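Local coordinates for A rubisco-like protein (Burkholderia fungorum, PDB 3NWR), which is a member of the rubisco family, classed as a lyase, whose own reaction is not established, and carries a carboxylated lysine in its barrel-type catalytic domain, at residues G255-W264 and L279-M290; R139-G148 and W308-M316. All blocks are in the same frame, centred on the assembly; numbering follows the deposited sequence.

Interaction 1: residues G255-W264 and L279-M290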
loop_
_atom_site.group_PDB
_atom_site.type_symbol
_atom_site.label_atom_id
_atom_site.label_comp_id
_atom_site.label_asym_id
_atom_site.label_seq_id
_atom_site.Cartn_x
_atom_site.Cartn_y
_atom_site.Cartn_z
ATOM N N GLY A 255 -15.261 -0.064 25.174
ATOM C CA GLY A 255 -13.942 0.328 24.699
ATOM C C GLY A 255 -13.907 1.765 24.221
ATOM O O GLY A 255 -14.937 2.426 24.112
ATOM N N SER A 256 -12.706 2.254 23.935
ATOM C CA SER A 256 -12.544 3.633 23.498
ATOM C C SER A 256 -11.703 3.765 22.240
ATOM O O SER A 256 -11.574 4.857 21.694
ATOM C CB SER A 256 -11.887 4.457 24.608
ATOM O OG SER A 256 -10.609 3.922 24.938
ATOM N N CYS A 257 -11.149 2.650 21.775
ATOM C CA CYS A 257 -10.146 2.719 20.723
ATOM C C CYS A 257 -10.123 1.440 19.889
ATOM O O CYS A 257 -10.254 0.340 20.433
ATOM C CB CYS A 257 -8.769 2.954 21.366
ATOM S SG CYS A 257 -7.383 3.094 20.196
ATOM N N VAL A 258 -9.956 1.601 18.578
ATOM C CA VAL A 258 -9.645 0.492 17.683
ATOM C C VAL A 258 -8.384 0.809 16.881
ATOM O O VAL A 258 -8.124 1.962 16.535
ATOM C CB VAL A 258 -10.804 0.155 16.729
ATOM C CG1 VAL A 258 -11.982 -0.414 17.522
ATOM C CG2 VAL A 258 -11.224 1.386 15.944
ATOM N N MET A 259 -7.613 -0.233 16.602
ATOM C CA MET A 259 -6.380 -0.131 15.833
ATOM C C MET A 259 -6.602 -0.803 14.483
ATOM O O MET A 259 -7.345 -1.779 14.384
ATOM C CB MET A 259 -5.275 -0.853 16.598
ATOM C CG MET A 259 -4.078 -1.294 15.780
ATOM S SD MET A 259 -2.986 -2.195 16.908
ATOM C CE MET A 259 -1.907 -3.007 15.729
ATOM N N ALA A 260 -5.968 -0.274 13.442
ATOM C CA ALA A 260 -6.046 -0.865 12.102
ATOM C C ALA A 260 -4.705 -0.761 11.393
ATOM O O ALA A 260 -4.014 0.248 11.524
ATOM C CB ALA A 260 -7.145 -0.182 11.270
ATOM N N SER A 261 -4.344 -1.810 10.658
ATOM C CA SER A 261 -3.149 -1.793 9.815
ATOM C C SER A 261 -3.495 -1.034 8.545
ATOM O O SER A 261 -3.969 -1.607 7.557
ATOM C CB SER A 261 -2.703 -3.215 9.495
ATOM O OG SER A 261 -2.268 -3.856 10.678
ATOM N N ILE A 262 -3.269 0.275 8.589
ATOM C CA ILE A 262 -3.761 1.158 7.530
ATOM C C ILE A 262 -3.352 0.776 6.107
ATOM O O ILE A 262 -4.158 0.867 5.191
ATOM C CB ILE A 262 -3.400 2.630 7.804
ATOM C CG1 ILE A 262 -1.910 2.776 8.161
ATOM C CG2 ILE A 262 -4.285 3.166 8.934
ATOM C CD1 ILE A 262 -1.408 4.247 8.224
ATOM N N ASN A 263 -2.098 0.375 5.906
ATOM C CA ASN A 263 -1.651 0.107 4.546
ATOM C C ASN A 263 -2.441 -1.014 3.880
ATOM O O ASN A 263 -2.718 -0.963 2.684
ATOM C CB ASN A 263 -0.165 -0.213 4.509
ATOM C CG ASN A 263 0.674 0.955 4.948
ATOM O OD1 ASN A 263 0.437 2.098 4.519
ATOM N ND2 ASN A 263 1.640 0.697 5.826
ATOM N N TRP A 264 -2.809 -2.014 4.672
ATOM C CA TRP A 264 -3.465 -3.189 4.122
ATOM C C TRP A 264 -4.976 -3.036 4.121
ATOM O O TRP A 264 -5.675 -3.648 3.307
ATOM C CB TRP A 264 -3.033 -4.427 4.913
ATOM C CG TRP A 264 -1.550 -4.461 5.163
ATOM C CD1 TRP A 264 -0.927 -4.583 6.367
ATOM C CD2 TRP A 264 -0.508 -4.340 4.180
ATOM N NE1 TRP A 264 0.438 -4.559 6.197
ATOM C CE2 TRP A 264 0.722 -4.414 4.867
ATOM C CE3 TRP A 264 -0.497 -4.190 2.793
ATOM C CZ2 TRP A 264 1.950 -4.337 4.208
ATOM C CZ3 TRP A 264 0.735 -4.110 2.140
ATOM C CH2 TRP A 264 1.929 -4.195 2.851
ATOM N N LEU A 279 -15.031 5.812 18.050
ATOM C CA LEU A 279 -13.857 5.468 18.843
ATOM C C LEU A 279 -12.607 6.168 18.318
ATOM O O LEU A 279 -12.597 6.703 17.211
ATOM C CB LEU A 279 -13.644 3.949 18.837
ATOM C CG LEU A 279 -14.859 3.135 19.285
ATOM C CD1 LEU A 279 -14.654 1.656 19.036
ATOM C CD2 LEU A 279 -15.131 3.411 20.759
ATOM N N VAL A 280 -11.565 6.177 19.138
ATOM C CA VAL A 280 -10.240 6.614 18.695
ATOM C C VAL A 280 -9.722 5.628 17.653
ATOM O O VAL A 280 -9.797 4.420 17.845
ATOM C CB VAL A 280 -9.274 6.656 19.886
ATOM C CG1 VAL A 280 -7.855 7.007 19.423
ATOM C CG2 VAL A 280 -9.759 7.663 20.919
ATOM N N LEU A 281 -9.184 6.163 16.562
ATOM C CA LEU A 281 -8.654 5.356 15.471
ATOM C C LEU A 281 -7.129 5.383 15.548
ATOM O O LEU A 281 -6.493 6.388 15.199
ATOM C CB LEU A 281 -9.128 5.922 14.134
ATOM C CG LEU A 281 -9.884 5.005 13.186
ATOM C CD1 LEU A 281 -10.095 5.720 11.859
ATOM C CD2 LEU A 281 -9.142 3.694 12.997
ATOM N N HIS A 282 -6.557 4.292 16.041
ATOM C CA HIS A 282 -5.105 4.166 16.212
ATOM C C HIS A 282 -4.537 3.506 14.954
ATOM O O HIS A 282 -4.739 2.313 14.722
ATOM C CB HIS A 282 -4.798 3.322 17.464
ATOM C CG HIS A 282 -3.335 3.144 17.745
ATOM N ND1 HIS A 282 -2.598 4.054 18.474
ATOM C CD2 HIS A 282 -2.482 2.146 17.416
ATOM C CE1 HIS A 282 -1.348 3.631 18.569
ATOM N NE2 HIS A 282 -1.249 2.480 17.928
ATOM N N ALA A 283 -3.822 4.282 14.145
ATOM C CA ALA A 283 -3.300 3.784 12.875
ATOM C C ALA A 283 -1.952 3.093 13.040
ATOM O O ALA A 283 -0.992 3.717 13.497
ATOM C CB ALA A 283 -3.176 4.943 11.875
ATOM N N HIS A 284 -1.869 1.818 12.671
ATOM C CA HIS A 284 -0.593 1.115 12.703
ATOM C C HIS A 284 -0.049 1.083 11.292
ATOM O O HIS A 284 -0.728 0.622 10.377
ATOM C CB HIS A 284 -0.715 -0.312 13.256
ATOM C CG HIS A 284 0.604 -0.885 13.663
ATOM N ND1 HIS A 284 1.492 -1.416 12.754
ATOM C CD2 HIS A 284 1.221 -0.939 14.869
ATOM C CE1 HIS A 284 2.587 -1.804 13.386
ATOM N NE2 HIS A 284 2.447 -1.531 14.672
ATOM N N ARG A 285 1.180 1.559 11.115
ATOM C CA ARG A 285 1.698 1.768 9.769
ATOM C C ARG A 285 2.537 0.615 9.218
ATOM O O ARG A 285 3.234 0.789 8.219
ATOM C CB ARG A 285 2.497 3.082 9.700
ATOM C CG ARG A 285 3.890 2.976 10.326
ATOM C CD ARG A 285 4.638 4.298 10.359
ATOM N NE ARG A 285 6.071 4.035 10.467
ATOM C CZ ARG A 285 7.012 4.970 10.578
ATOM N NH1 ARG A 285 6.684 6.250 10.639
ATOM N NH2 ARG A 285 8.285 4.612 10.604
ATOM N N ASN A 286 2.470 -0.561 9.837
ATOM C CA ASN A 286 3.295 -1.672 9.362
ATOM C C ASN A 286 3.202 -1.821 7.844
ATOM O O ASN A 286 2.109 -1.784 7.274
ATOM C CB ASN A 286 2.988 -2.998 10.095
ATOM C CG ASN A 286 1.629 -3.572 9.747
ATOM O OD1 ASN A 286 1.509 -4.376 8.833
ATOM N ND2 ASN A 286 0.597 -3.175 10.498
ATOM N N GLY A 287 4.364 -1.951 7.203
ATOM C CA GLY A 287 4.450 -2.018 5.759
ATOM C C GLY A 287 5.019 -0.724 5.197
ATOM O O GLY A 287 5.468 -0.689 4.049
ATOM N N TYR A 288 5.002 0.339 5.998
ATOM C CA TYR A 288 5.513 1.628 5.535
ATOM C C TYR A 288 7.015 1.570 5.198
ATOM O O TYR A 288 7.494 2.330 4.353
ATOM C CB TYR A 288 5.189 2.764 6.530
ATOM C CG TYR A 288 5.824 4.075 6.127
ATOM C CD1 TYR A 288 5.441 4.719 4.953
ATOM C CD2 TYR A 288 6.817 4.656 6.899
ATOM C CE1 TYR A 288 6.035 5.905 4.558
ATOM C CE2 TYR A 288 7.418 5.857 6.515
ATOM C CZ TYR A 288 7.015 6.472 5.345
ATOM O OH TYR A 288 7.622 7.650 4.947
ATOM N N GLY A 289 7.750 0.649 5.817
ATOM C CA GLY A 289 9.156 0.460 5.480
ATOM C C GLY A 289 9.353 0.076 4.016
ATOM O O GLY A 289 10.306 0.509 3.359
ATOM N N MET A 290 8.468 -0.762 3.495
ATOM C CA MET A 290 8.502 -1.094 2.077
ATOM C C MET A 290 8.337 0.155 1.213
ATOM O O MET A 290 8.906 0.232 0.127
ATOM C CB MET A 290 7.408 -2.113 1.740
ATOM C CG MET A 290 7.085 -2.197 0.261
ATOM S SD MET A 290 5.914 -3.518 -0.128
ATOM C CE MET A 290 4.475 -2.888 0.709
HETATM O O HOH W 1 -0.496 -0.865 8.001
#
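Asn286, just past strand 280-284, bonds through its side chain to Ser261 and Trp264 at the ends of two parallel neighbours in the barrel sheet. From CB, which lies in plane at the edge of the His284 ring, the chain turns with CG between the backbone N and the carbonyl carbon (chi1 70°), and the amide branches. Asn286 ND2 gives one hydrogen to Ser261 OG at 3.0 Å, in the amide plane, and the other to His284 ND1, also 3.0 Å away but tilted from the imidazole plane. Asn286 OD1 takes the indole N-H of Trp264 at 2.9 Å from NE1; the oxygen lies in the indole plane, while NE1 stands above the carbonyl plane of the amide. Asn263 ND2 reaches Asn286 O from above the carbonyl plane at 2.9 Å, while Asn263 OD1 bonds to Tyr304 OH. A water bridges Asn263 N to His284 O and Asn286 O. Along the strands, backbone bonds alternate from Ser256 O to Ile262 N. Met259, extended, lies beside His282 and rests CE 3.8 Å from His284 CB; behind the opposite face, Ile262 CG2 packs on Ala283 CB at 3.6 Å. Gly287 fits a type II turn from Arg285 to Tyr288, where Trp264 CZ2 comes within 3.7 Å of Gly287 CA; Met290 CE meets Trp264 CH2 at the ring edge. With both amide hydrogens and its oxygen engaged, Asn286 is fixed in rotation; His284 ND1 accepts from Asn286 N and ND2 at the C-terminal strand ends, where TIM barrels place their active sites.

Interaction 2: residues R139-G148 and W308-M316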
loop_
_atom_site.group_PDB
_atom_site.type_symbol
_atom_site.label_atom_id
_atom_site.label_comp_id
_atom_site.label_asym_id
_atom_site.label_seq_id
_atom_site.Cartn_x
_atom_site.Cartn_y
_atom_site.Cartn_z
ATOM N N ARG A 139 -8.834 20.215 2.223
ATOM C CA ARG A 139 -8.674 19.319 3.372
ATOM C C ARG A 139 -10.001 19.090 4.100
ATOM O O ARG A 139 -10.300 17.985 4.563
ATOM C CB ARG A 139 -7.625 19.891 4.333
ATOM C CG ARG A 139 -7.136 18.930 5.418
ATOM C CD ARG A 139 -7.987 19.000 6.688
ATOM N NE ARG A 139 -7.585 17.968 7.642
ATOM C CZ ARG A 139 -8.065 16.729 7.629
ATOM N NH1 ARG A 139 -8.972 16.380 6.718
ATOM N NH2 ARG A 139 -7.645 15.835 8.520
ATOM N N ALA A 140 -10.799 20.148 4.186
ATOM C CA ALA A 140 -12.090 20.094 4.857
ATOM C C ALA A 140 -13.074 19.110 4.223
ATOM O O ALA A 140 -14.052 18.725 4.860
ATOM C CB ALA A 140 -12.712 21.506 4.909
ATOM N N ARG A 141 -12.821 18.708 2.980
ATOM C CA ARG A 141 -13.738 17.835 2.266
ATOM C C ARG A 141 -13.439 16.366 2.548
ATOM O O ARG A 141 -14.129 15.479 2.060
ATOM C CB ARG A 141 -13.689 18.124 0.763
ATOM C CG ARG A 141 -14.129 19.546 0.422
ATOM C CD ARG A 141 -13.715 19.948 -0.989
ATOM N NE ARG A 141 -14.385 19.158 -2.016
ATOM C CZ ARG A 141 -14.067 19.181 -3.308
ATOM N NH1 ARG A 141 -13.076 19.952 -3.748
ATOM N NH2 ARG A 141 -14.737 18.423 -4.165
ATOM N N PHE A 142 -12.414 16.127 3.358
ATOM C CA PHE A 142 -12.099 14.772 3.802
ATOM C C PHE A 142 -12.509 14.606 5.263
ATOM O O PHE A 142 -13.437 15.272 5.721
ATOM C CB PHE A 142 -10.616 14.479 3.561
ATOM C CG PHE A 142 -10.225 14.553 2.105
ATOM C CD1 PHE A 142 -10.191 13.408 1.325
ATOM C CD2 PHE A 142 -9.920 15.768 1.515
ATOM C CE1 PHE A 142 -9.835 13.469 -0.022
ATOM C CE2 PHE A 142 -9.561 15.848 0.165
ATOM C CZ PHE A 142 -9.518 14.691 -0.608
ATOM N N GLU A 143 -11.849 13.717 5.994
ATOM C CA GLU A 143 -12.219 13.489 7.381
ATOM C C GLU A 143 -11.212 14.090 8.347
ATOM O O GLU A 143 -10.005 13.993 8.135
ATOM C CB GLU A 143 -12.375 11.991 7.650
ATOM C CG GLU A 143 -13.579 11.373 6.940
ATOM C CD GLU A 143 -14.898 11.859 7.529
ATOM O OE1 GLU A 143 -14.934 12.153 8.735
ATOM O OE2 GLU A 143 -15.899 11.945 6.789
ATOM N N LEU A 144 -11.725 14.696 9.417
ATOM C CA LEU A 144 -10.895 15.192 10.507
ATOM C C LEU A 144 -10.749 14.118 11.576
ATOM O O LEU A 144 -11.607 13.248 11.704
ATOM C CB LEU A 144 -11.560 16.419 11.134
ATOM C CG LEU A 144 -11.666 17.639 10.225
ATOM C CD1 LEU A 144 -12.607 18.674 10.841
ATOM C CD2 LEU A 144 -10.291 18.234 9.985
ATOM N N PRO A 145 -9.671 14.194 12.367
ATOM C CA PRO A 145 -9.589 13.295 13.519
ATOM C C PRO A 145 -10.769 13.573 14.450
ATOM O O PRO A 145 -11.064 14.738 14.747
ATOM C CB PRO A 145 -8.274 13.685 14.198
ATOM C CG PRO A 145 -7.865 14.985 13.598
ATOM C CD PRO A 145 -8.550 15.145 12.292
ATOM N N ARG A 146 -11.452 12.521 14.880
ATOM C CA ARG A 146 -12.575 12.666 15.797
ATOM C C ARG A 146 -12.097 13.094 17.189
ATOM O O ARG A 146 -12.782 13.848 17.895
ATOM C CB ARG A 146 -13.319 11.336 15.888
ATOM C CG ARG A 146 -14.689 11.436 16.483
ATOM C CD ARG A 146 -15.369 10.072 16.510
ATOM N NE ARG A 146 -15.805 9.601 15.196
ATOM C CZ ARG A 146 -17.037 9.765 14.719
ATOM N NH1 ARG A 146 -17.942 10.408 15.443
ATOM N NH2 ARG A 146 -17.372 9.289 13.519
ATOM N N HIS A 147 -10.918 12.610 17.575
ATOM C CA HIS A 147 -10.395 12.787 18.929
ATOM C C HIS A 147 -9.026 13.439 18.978
ATOM O O HIS A 147 -8.781 14.323 19.804
ATOM C CB HIS A 147 -10.322 11.437 19.639
ATOM C CG HIS A 147 -11.663 10.818 19.860
ATOM N ND1 HIS A 147 -12.564 11.311 20.782
ATOM C CD2 HIS A 147 -12.275 9.776 19.250
ATOM C CE1 HIS A 147 -13.668 10.583 20.744
ATOM N NE2 HIS A 147 -13.520 9.648 19.820
ATOM N N GLY A 148 -8.124 12.984 18.116
ATOM C CA GLY A 148 -6.754 13.470 18.114
ATOM C C GLY A 148 -6.140 13.481 19.501
ATOM O O GLY A 148 -6.334 12.558 20.300
ATOM N N TRP A 308 -2.814 9.877 4.907
ATOM C CA TRP A 308 -3.497 9.132 5.966
ATOM C C TRP A 308 -4.349 10.001 6.888
ATOM O O TRP A 308 -5.415 9.592 7.321
ATOM C CB TRP A 308 -2.528 8.196 6.718
ATOM C CG TRP A 308 -2.387 6.961 5.916
ATOM C CD1 TRP A 308 -1.315 6.566 5.147
ATOM C CD2 TRP A 308 -3.412 6.005 5.700
ATOM N NE1 TRP A 308 -1.621 5.387 4.493
ATOM C CE2 TRP A 308 -2.904 5.027 4.824
ATOM C CE3 TRP A 308 -4.718 5.868 6.188
ATOM C CZ2 TRP A 308 -3.662 3.924 4.419
ATOM C CZ3 TRP A 308 -5.462 4.787 5.783
ATOM C CH2 TRP A 308 -4.937 3.828 4.904
ATOM N N ARG A 309 -3.897 11.220 7.164
ATOM C CA ARG A 309 -4.688 12.090 8.021
ATOM C C ARG A 309 -6.017 12.483 7.367
ATOM O O ARG A 309 -6.997 12.755 8.063
ATOM C CB ARG A 309 -3.858 13.297 8.445
ATOM C CG ARG A 309 -2.923 12.943 9.594
ATOM C CD ARG A 309 -1.856 13.996 9.838
ATOM N NE ARG A 309 -2.414 15.264 10.293
ATOM C CZ ARG A 309 -1.663 16.306 10.628
ATOM N NH1 ARG A 309 -2.232 17.436 11.037
ATOM N NH2 ARG A 309 -0.333 16.213 10.555
ATOM N N LEU A 310 -6.066 12.479 6.038
ATOM C CA LEU A 310 -7.327 12.750 5.339
ATOM C C LEU A 310 -8.387 11.676 5.593
ATOM O O LEU A 310 -9.578 11.911 5.360
ATOM C CB LEU A 310 -7.111 12.937 3.831
ATOM C CG LEU A 310 -6.172 14.086 3.446
ATOM C CD1 LEU A 310 -5.921 14.109 1.936
ATOM C CD2 LEU A 310 -6.727 15.433 3.912
ATOM N N SER A 311 -7.973 10.498 6.060
ATOM C CA SER A 311 -8.946 9.451 6.395
ATOM C C SER A 311 -9.502 9.602 7.805
ATOM O O SER A 311 -10.431 8.891 8.196
ATOM C CB SER A 311 -8.343 8.054 6.242
ATOM O OG SER A 311 -7.418 7.791 7.283
ATOM N N GLY A 312 -8.922 10.508 8.586
ATOM C CA GLY A 312 -9.465 10.808 9.899
ATOM C C GLY A 312 -8.861 10.046 11.065
ATOM O O GLY A 312 -9.412 10.058 12.173
ATOM N N VAL A 313 -7.724 9.386 10.837
ATOM C CA VAL A 313 -7.044 8.695 11.934
ATOM C C VAL A 313 -6.656 9.663 13.064
ATOM O O VAL A 313 -6.435 10.852 12.827
ATOM C CB VAL A 313 -5.803 7.927 11.455
ATOM C CG1 VAL A 313 -6.211 6.860 10.439
ATOM C CG2 VAL A 313 -4.772 8.882 10.853
ATOM N N ASP A 314 -6.556 9.139 14.284
ATOM C CA ASP A 314 -6.304 9.967 15.460
ATOM C C ASP A 314 -4.860 9.908 15.938
ATOM O O ASP A 314 -4.368 10.867 16.532
ATOM C CB ASP A 314 -7.216 9.513 16.599
ATOM C CG ASP A 314 -8.660 9.835 16.337
ATOM O OD1 ASP A 314 -8.964 11.035 16.188
ATOM O OD2 ASP A 314 -9.489 8.897 16.277
ATOM N N HIS A 315 -4.213 8.764 15.720
ATOM C CA HIS A 315 -2.823 8.544 16.108
ATOM C C HIS A 315 -2.033 8.061 14.906
ATOM O O HIS A 315 -2.552 7.310 14.079
ATOM C CB HIS A 315 -2.697 7.428 17.140
ATOM C CG HIS A 315 -3.517 7.604 18.380
ATOM N ND1 HIS A 315 -3.666 6.590 19.300
ATOM C CD2 HIS A 315 -4.211 8.662 18.866
ATOM C CE1 HIS A 315 -4.419 7.016 20.302
ATOM N NE2 HIS A 315 -4.760 8.271 20.064
ATOM N N MET A 316 -0.758 8.448 14.834
ATOM C CA MET A 316 0.160 7.895 13.840
ATOM C C MET A 316 1.468 7.478 14.492
ATOM O O MET A 316 1.965 8.166 15.389
ATOM C CB MET A 316 0.472 8.918 12.738
ATOM C CG MET A 316 -0.670 9.154 11.745
ATOM S SD MET A 316 -0.953 7.793 10.569
ATOM C CE MET A 316 0.418 8.001 9.417
HETATM O O HOH W 2 -5.415 15.419 10.461
#
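Asp314 OD1 is gripped by two successive backbone N-H groups, His147 N and Gly148 N, each 2.9 Å away; both come from the same face, above the carboxylate plane, and the Gly148 bond is nearly straight at 177°. Pro145 CB sits against the same oxygen, while Pro145 CA points its hydrogen at Gly312 O. At the other end, Glu143 N bonds to Leu310 O at 3.0 Å. Leu310 CD1 stands over the centre of the Phe142 ring, 4.2 Å from its centroid in a CH-pi contact, and CD2 lies over a face of the Arg139 guanidinium. Arg139 bends at chi2 (-90°), which brings NH1 and NH2 end-on to Glu143 O; NH2 also makes a weak bond to Arg309 O and shares a water with Arg309 NE. In the next shell, Asp349 forms salt bridges with both arginines, Arg274 pairs with Asp314 OD2, which also faces Leu281, and Leu107 of helix 107-114 packs on Phe142 and Leu310. The carboxylate thus ties the loop before helix 148-156 to the start of strand 315-319 of the parallel barrel sheet, and its N-H donors and arginine probably favour the ionised form.

How the interactions relate
The centres of the two contacts lie about 13 Å apart, and both reach one parallel sheet of the catalytic barrel, in which strands 280-284 and 315-319 are neighbours. Along the chain, 139-148 comes first, then both segments of interaction 1, then 308-316, with helix 301-309 connecting the two strands. They touch directly: Leu281 N lies 2.8 Å from Asp314 OD2, and His282 ND1 2.9 Å from His315 ND1, both probable hydrogen bonds, while Ile262 packs on Trp308. Interaction 1 runs the length of its strands to their C-terminal ends; interaction 2 fastens the loop between helices 136-139 and 148-156 near the N-terminal end of strand 315-319.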